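Local structure of B-type Cna protein (Enterococcus faecium, 6FWY) at residues K183-F191 / N212-I222; V224-F235 / K271-R279. The protein is of unknown function but is an LPXTG-anchored surface protein whose thioester domain probably attaches covalently to target molecules, as in related bacterial thioester adhesins. All blocks are in the same frame, centred on the assembly; numbering follows the deposited sequence.

Interaction 1: residues K183-F191 / N212-I222; sequences KTGNAKLTF and NTVKLNSSFTI
The carbonyl of K183 meets the tip of L216, with O and CD1 3.5 Å apart. L216 lies along the backbone from here to A187. Its CD1 touches the G185 backbone, CG lies by N186 CA, and CD2 reaches the methyl of A187.

N186 turns its amide between its own N and carbonyl carbon (chi1 59°). This sets the amide beside the T213 methyl, with CG 3.8 Å from CG2. Its CB rests on V214 O.

A187 and V214 form an antiparallel hydrogen-bonded pair. A187 N donates to V214 O at 3.0 Å, and V214 N donates to A187 O at 2.9 Å. Their side chains lie on one face of the sheet, and A187 CB meets V214 CG2. K188 and T213 form the next pair, non-hydrogen-bonded, on the other face. K188 CA makes a CA-H...O contact to N212 O.

The same oxygen accepts from L189 N at 2.9 Å, nearly in line with its carbonyl bond. L189 CG stands beside its own backbone N (chi1 -55°). CD1 then lies over one face of the F220 ring, 4.0 Å from CE1, and also touches V214 CG1. F191 offers its ring edge to two partners. N212 ND2 lies in the ring plane, 3.5 Å from CE2, with ring and amide planes 61° apart. I222 CD1 lies near CE1.

Strand 185-191 is flanked by 213-215 and, through further backbone bonds, by 231-250. From the facing sheet, F159 meets A187 and L216, and I161 meets L189. F220, on strand 218-225 of that facing sheet, touches its sheet-mate I161.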
# COMPACT_ATOMS: atom_id res chain seq x y z
N LYS A 183 9.42 4.94 0.06
CA LYS A 183 8.34 5.73 -0.54
C LYS A 183 8.86 7.13 -0.90
O LYS A 183 9.81 7.60 -0.31
CB LYS A 183 7.15 5.85 0.42
CG LYS A 183 6.61 4.53 0.97
CD LYS A 183 5.98 3.65 -0.10
CE LYS A 183 5.61 2.26 0.43
NZ LYS A 183 4.64 2.31 1.56
N THR A 184 8.20 7.77 -1.86
CA THR A 184 8.56 9.13 -2.28
C THR A 184 7.79 10.15 -1.44
O THR A 184 6.64 9.91 -1.01
CB THR A 184 8.31 9.36 -3.80
OG1 THR A 184 6.91 9.45 -4.08
CG2 THR A 184 8.89 8.20 -4.66
N GLY A 185 8.44 11.29 -1.19
CA GLY A 185 7.91 12.36 -0.36
C GLY A 185 9.03 13.19 0.25
O GLY A 185 10.05 13.39 -0.38
N ASN A 186 8.82 13.67 1.47
CA ASN A 186 9.84 14.44 2.22
C ASN A 186 9.63 14.23 3.71
O ASN A 186 8.70 13.53 4.11
CB ASN A 186 9.80 15.95 1.85
CG ASN A 186 8.46 16.60 2.13
OD1 ASN A 186 7.77 16.28 3.09
ND2 ASN A 186 8.09 17.53 1.28
N ALA A 187 10.50 14.83 4.51
CA ALA A 187 10.39 14.76 5.97
C ALA A 187 10.54 16.14 6.60
O ALA A 187 11.23 17.01 6.09
CB ALA A 187 11.42 13.81 6.54
N LYS A 188 9.85 16.30 7.73
CA LYS A 188 9.87 17.50 8.55
C LYS A 188 10.64 17.20 9.82
O LYS A 188 10.36 16.21 10.50
CB LYS A 188 8.44 17.91 8.90
CG LYS A 188 8.32 19.02 9.95
CD LYS A 188 7.05 19.83 9.84
CE LYS A 188 7.27 21.22 10.41
NZ LYS A 188 6.12 21.60 11.27
N LEU A 189 11.61 18.05 10.15
CA LEU A 189 12.35 17.90 11.40
C LEU A 189 11.63 18.57 12.56
O LEU A 189 11.12 19.67 12.41
CB LEU A 189 13.76 18.49 11.24
CG LEU A 189 14.59 17.93 10.08
CD1 LEU A 189 15.99 18.50 10.14
CD2 LEU A 189 14.65 16.39 10.13
N THR A 190 11.55 17.88 13.70
CA THR A 190 11.04 18.44 14.94
C THR A 190 12.14 18.33 15.98
O THR A 190 12.67 17.25 16.24
CB THR A 190 9.79 17.69 15.46
OG1 THR A 190 8.71 17.91 14.55
CG2 THR A 190 9.34 18.19 16.83
N PHE A 191 12.48 19.47 16.59
CA PHE A 191 13.50 19.51 17.64
C PHE A 191 12.84 19.30 18.99
O PHE A 191 11.88 19.99 19.33
CB PHE A 191 14.31 20.79 17.54
CG PHE A 191 15.18 20.81 16.31
CD1 PHE A 191 16.43 20.24 16.31
CD2 PHE A 191 14.69 21.35 15.14
CE1 PHE A 191 17.20 20.21 15.16
CE2 PHE A 191 15.45 21.34 13.96
CZ PHE A 191 16.71 20.75 13.97
N ASN A 212 12.56 23.74 7.76
CA ASN A 212 12.75 22.45 8.48
C ASN A 212 12.43 21.19 7.67
O ASN A 212 12.14 20.15 8.26
CB ASN A 212 12.00 22.44 9.83
CG ASN A 212 12.70 23.28 10.90
OD1 ASN A 212 12.15 24.28 11.34
ND2 ASN A 212 13.93 22.91 11.27
N THR A 213 12.51 21.26 6.34
CA THR A 213 12.12 20.15 5.47
C THR A 213 13.34 19.57 4.76
O THR A 213 14.17 20.31 4.28
CB THR A 213 11.03 20.60 4.48
OG1 THR A 213 9.96 21.21 5.21
CG2 THR A 213 10.46 19.42 3.68
N VAL A 214 13.44 18.25 4.73
CA VAL A 214 14.57 17.54 4.10
C VAL A 214 14.04 16.54 3.08
O VAL A 214 12.87 16.13 3.12
CB VAL A 214 15.48 16.81 5.12
CG1 VAL A 214 16.07 17.79 6.11
CG2 VAL A 214 14.73 15.72 5.89
N LYS A 215 14.91 16.15 2.16
CA LYS A 215 14.58 15.16 1.16
C LYS A 215 14.82 13.76 1.71
O LYS A 215 15.62 13.59 2.61
CB LYS A 215 15.38 15.40 -0.11
CG LYS A 215 14.86 16.60 -0.88
CD LYS A 215 15.95 17.24 -1.74
CE LYS A 215 15.36 18.12 -2.83
NZ LYS A 215 15.00 17.32 -4.05
N LEU A 216 14.11 12.79 1.15
CA LEU A 216 14.30 11.36 1.43
C LEU A 216 15.31 10.77 0.45
O LEU A 216 15.36 11.19 -0.70
CB LEU A 216 12.98 10.61 1.28
CG LEU A 216 11.81 11.12 2.10
CD1 LEU A 216 10.59 10.20 1.92
CD2 LEU A 216 12.18 11.22 3.56
N ASN A 217 16.06 9.79 0.91
CA ASN A 217 17.15 9.18 0.13
C ASN A 217 18.16 10.24 -0.30
O ASN A 217 18.53 10.37 -1.48
CB ASN A 217 16.59 8.36 -1.04
CG ASN A 217 15.62 7.28 -0.56
OD1 ASN A 217 15.94 6.53 0.35
ND2 ASN A 217 14.43 7.22 -1.13
N SER A 218 18.60 11.01 0.69
CA SER A 218 19.47 12.16 0.49
C SER A 218 20.28 12.36 1.77
O SER A 218 20.46 11.44 2.55
CB SER A 218 18.62 13.39 0.16
OG SER A 218 19.43 14.49 -0.23
N SER A 219 20.79 13.57 1.98
CA SER A 219 21.40 13.91 3.25
C SER A 219 21.17 15.36 3.59
O SER A 219 20.77 16.15 2.76
CB SER A 219 22.89 13.56 3.26
OG SER A 219 23.53 14.03 2.11
N PHE A 220 21.40 15.70 4.86
CA PHE A 220 21.41 17.07 5.31
C PHE A 220 22.43 17.23 6.41
O PHE A 220 22.91 16.26 6.96
CB PHE A 220 20.01 17.53 5.78
CG PHE A 220 19.49 16.80 6.96
CD1 PHE A 220 19.80 17.21 8.25
CD2 PHE A 220 18.69 15.69 6.79
CE1 PHE A 220 19.36 16.50 9.35
CE2 PHE A 220 18.20 14.99 7.88
CZ PHE A 220 18.55 15.39 9.17
N THR A 221 22.75 18.48 6.72
CA THR A 221 23.75 18.82 7.73
C THR A 221 23.17 19.87 8.68
O THR A 221 22.58 20.84 8.24
CB THR A 221 25.05 19.28 7.05
OG1 THR A 221 25.60 18.19 6.32
CG2 THR A 221 26.08 19.74 8.07
N ILE A 222 23.31 19.62 9.98
CA ILE A 222 23.00 20.57 11.03
C ILE A 222 24.31 21.24 11.44
O ILE A 222 25.32 20.56 11.60
CB ILE A 222 22.32 19.90 12.25
CG1 ILE A 222 20.96 19.33 11.83
CG2 ILE A 222 22.13 20.89 13.40
CD1 ILE A 222 20.25 18.52 12.88

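Interaction 2: residues V224-F235 / K271-R279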
# COMPACT_ATOMS: atom_id res chain seq x y z
N VAL A 224 26.09 23.98 14.21
CA VAL A 224 25.96 24.58 15.53
C VAL A 224 27.18 25.48 15.70
O VAL A 224 28.30 24.99 15.59
CB VAL A 224 25.91 23.50 16.65
CG1 VAL A 224 25.85 24.14 18.04
CG2 VAL A 224 24.72 22.57 16.44
N PRO A 225 26.98 26.79 15.97
CA PRO A 225 28.16 27.67 16.10
C PRO A 225 29.15 27.20 17.16
O PRO A 225 28.74 26.77 18.24
CB PRO A 225 27.54 29.01 16.49
CG PRO A 225 26.15 28.97 15.98
CD PRO A 225 25.72 27.54 16.09
N VAL A 226 30.45 27.26 16.85
CA VAL A 226 31.49 26.84 17.82
C VAL A 226 31.53 27.70 19.08
O VAL A 226 32.15 27.34 20.06
CB VAL A 226 32.91 26.74 17.19
CG1 VAL A 226 32.94 25.70 16.07
CG2 VAL A 226 33.43 28.09 16.70
N THR A 227 30.86 28.85 19.06
CA THR A 227 30.64 29.67 20.26
C THR A 227 29.60 29.12 21.24
O THR A 227 29.52 29.57 22.38
CB THR A 227 30.29 31.14 19.90
OG1 THR A 227 29.30 31.19 18.86
CG2 THR A 227 31.52 31.83 19.36
N THR A 228 28.82 28.12 20.80
CA THR A 228 27.78 27.55 21.63
C THR A 228 28.39 26.82 22.82
O THR A 228 29.34 26.04 22.63
CB THR A 228 26.93 26.58 20.79
OG1 THR A 228 26.48 27.25 19.62
CG2 THR A 228 25.73 26.05 21.58
N PRO A 229 27.86 27.05 24.04
CA PRO A 229 28.26 26.27 25.22
C PRO A 229 28.14 24.75 25.01
O PRO A 229 27.21 24.29 24.36
CB PRO A 229 27.29 26.74 26.30
CG PRO A 229 26.91 28.12 25.90
CD PRO A 229 26.93 28.13 24.40
N SER A 230 29.09 24.00 25.56
CA SER A 230 29.12 22.54 25.41
C SER A 230 27.78 21.92 25.75
O SER A 230 27.14 22.31 26.73
CB SER A 230 30.19 21.93 26.31
OG SER A 230 31.49 22.42 25.96
N GLY A 231 27.31 21.00 24.92
CA GLY A 231 26.02 20.38 25.17
C GLY A 231 25.49 19.50 24.05
O GLY A 231 26.25 19.01 23.20
N THR A 232 24.18 19.30 24.07
CA THR A 232 23.52 18.40 23.15
C THR A 232 22.23 19.00 22.60
O THR A 232 21.61 19.88 23.19
CB THR A 232 23.14 17.07 23.82
OG1 THR A 232 22.26 17.32 24.91
CG2 THR A 232 24.39 16.34 24.34
N LEU A 233 21.83 18.46 21.46
CA LEU A 233 20.61 18.79 20.78
C LEU A 233 19.97 17.47 20.38
O LEU A 233 20.68 16.55 19.97
CB LEU A 233 20.99 19.58 19.52
CG LEU A 233 19.93 19.92 18.51
CD1 LEU A 233 18.85 20.77 19.19
CD2 LEU A 233 20.59 20.70 17.39
N SER A 234 18.66 17.35 20.49
CA SER A 234 17.97 16.15 20.02
C SER A 234 16.85 16.50 19.05
O SER A 234 16.25 17.55 19.14
CB SER A 234 17.46 15.31 21.20
OG SER A 234 16.47 15.99 21.94
N PHE A 235 16.61 15.61 18.09
CA PHE A 235 15.53 15.80 17.10
C PHE A 235 15.04 14.49 16.52
O PHE A 235 15.63 13.43 16.74
CB PHE A 235 15.99 16.75 15.98
CG PHE A 235 17.04 16.17 15.06
CD1 PHE A 235 18.38 16.21 15.40
CD2 PHE A 235 16.68 15.62 13.84
CE1 PHE A 235 19.35 15.66 14.55
CE2 PHE A 235 17.63 15.08 12.98
CZ PHE A 235 18.97 15.10 13.34
N LYS A 271 13.58 7.46 14.27
CA LYS A 271 14.06 7.46 15.64
C LYS A 271 14.52 8.85 16.12
O LYS A 271 14.69 9.78 15.33
CB LYS A 271 15.22 6.48 15.79
CG LYS A 271 14.87 5.05 15.44
CD LYS A 271 16.09 4.26 14.99
CE LYS A 271 15.68 2.85 14.58
NZ LYS A 271 16.79 1.91 14.92
N SER A 272 14.73 8.97 17.42
CA SER A 272 15.30 10.14 18.04
C SER A 272 16.82 10.15 17.83
O SER A 272 17.49 9.14 18.04
CB SER A 272 14.99 10.15 19.53
OG SER A 272 15.48 11.35 20.14
N LEU A 273 17.35 11.30 17.42
CA LEU A 273 18.79 11.49 17.19
C LEU A 273 19.32 12.59 18.08
O LEU A 273 18.59 13.51 18.39
CB LEU A 273 19.01 11.87 15.73
CG LEU A 273 18.58 10.78 14.75
CD1 LEU A 273 17.63 11.32 13.71
CD2 LEU A 273 19.81 10.15 14.13
N SER A 274 20.58 12.47 18.49
CA SER A 274 21.29 13.53 19.23
C SER A 274 22.57 13.96 18.53
O SER A 274 23.31 13.12 18.03
CB SER A 274 21.67 13.06 20.65
OG SER A 274 20.52 12.78 21.41
N ALA A 275 22.80 15.27 18.50
CA ALA A 275 24.08 15.85 18.11
C ALA A 275 24.72 16.35 19.39
O ALA A 275 24.06 16.98 20.21
CB ALA A 275 23.87 17.03 17.14
N LYS A 276 26.01 16.07 19.57
CA LYS A 276 26.75 16.49 20.76
C LYS A 276 28.00 17.26 20.33
O LYS A 276 28.63 16.89 19.36
CB LYS A 276 27.10 15.26 21.59
CG LYS A 276 27.93 15.53 22.83
CD LYS A 276 27.95 14.33 23.79
CE LYS A 276 29.29 14.12 24.50
NZ LYS A 276 29.80 15.30 25.27
N TRP A 277 28.35 18.33 21.06
CA TRP A 277 29.54 19.13 20.79
C TRP A 277 30.17 19.64 22.09
O TRP A 277 29.50 19.78 23.11
CB TRP A 277 29.20 20.32 19.89
CG TRP A 277 28.22 21.24 20.54
CD1 TRP A 277 28.52 22.33 21.33
CD2 TRP A 277 26.80 21.12 20.53
NE1 TRP A 277 27.36 22.90 21.79
CE2 TRP A 277 26.29 22.18 21.32
CE3 TRP A 277 25.90 20.22 19.92
CZ2 TRP A 277 24.91 22.37 21.51
CZ3 TRP A 277 24.53 20.41 20.11
CH2 TRP A 277 24.06 21.49 20.90
N THR A 278 31.46 19.97 22.02
CA THR A 278 32.18 20.57 23.14
C THR A 278 32.79 21.90 22.69
O THR A 278 33.42 21.96 21.64
CB THR A 278 33.25 19.61 23.71
OG1 THR A 278 34.16 19.23 22.69
CG2 THR A 278 32.60 18.36 24.25
N ARG A 279 32.57 22.95 23.47
CA ARG A 279 33.10 24.27 23.16
C ARG A 279 34.60 24.27 23.37
O ARG A 279 35.11 23.82 24.43
CB ARG A 279 32.48 25.33 24.08
CG ARG A 279 32.95 26.75 23.80
CD ARG A 279 32.05 27.80 24.42
NE ARG A 279 32.48 29.14 24.05
CZ ARG A 279 31.87 30.28 24.41
NH1 ARG A 279 30.77 30.28 25.16
NH2 ARG A 279 32.38 31.45 24.02
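W277 and G231 form one of three antiparallel hydrogen-bonded pairs; L233 with A275 and F235 with L273 are the others. Each pair has two backbone bonds; L273 N to F235 O, at 2.8 Å, is one of the six. T232-K276 and S234-S274 are the non-hydrogen-bonded pairs between them.

Two more hydrogen bonds use side chains. W277 NE1 donates to P229 O at 2.9 Å, but the bond is bent (142°) and meets the carbonyl from above its plane. R279 N donates to S230 OG at 2.8 Å. The extended R279 chain then runs past T228 O, and T227 O sits over one face of its guanidinium without a hydrogen bond.

Ring contacts fill the inner face. The W277 indole (chi1 62°) folds back over the opposing strand. G231 O lies 3.4 Å above one side of it. V224 CG1 makes a CH-pi contact on the opposite side, 3.9 Å from the six-membered ring centroid. L233 CB meets the edge at CZ3. L273 CB lies over the F235 ring, 4.2 Å from its centroid.

This is the open end of the beta hairpin formed by 231-250 and 258-277. V224 comes from the facing sheet, which makes W277 an interior residue of a beta sandwich.

In the fold
Following the chain from the N terminus, interaction 1 comes first. It brings 212-222 back to 183-191 and closes a loop that holds the short strands 200-203 and 208-209. Strand 218-225 then runs into 224-235, where interaction 2 begins. That contact closes the long hairpin of 231-250 and 258-277. The two contacts are in series; neither nests in the other nor crosses it. Strands 185-191 and 231-250 are neighbours in one sheet, and strand 218-225 of the facing sheet serves both contacts. F235 joins them in space by packing against F191 and I222. The same hairpin pairs further along with 67-73 and 49-52, linking the sandwich to the N-terminal part.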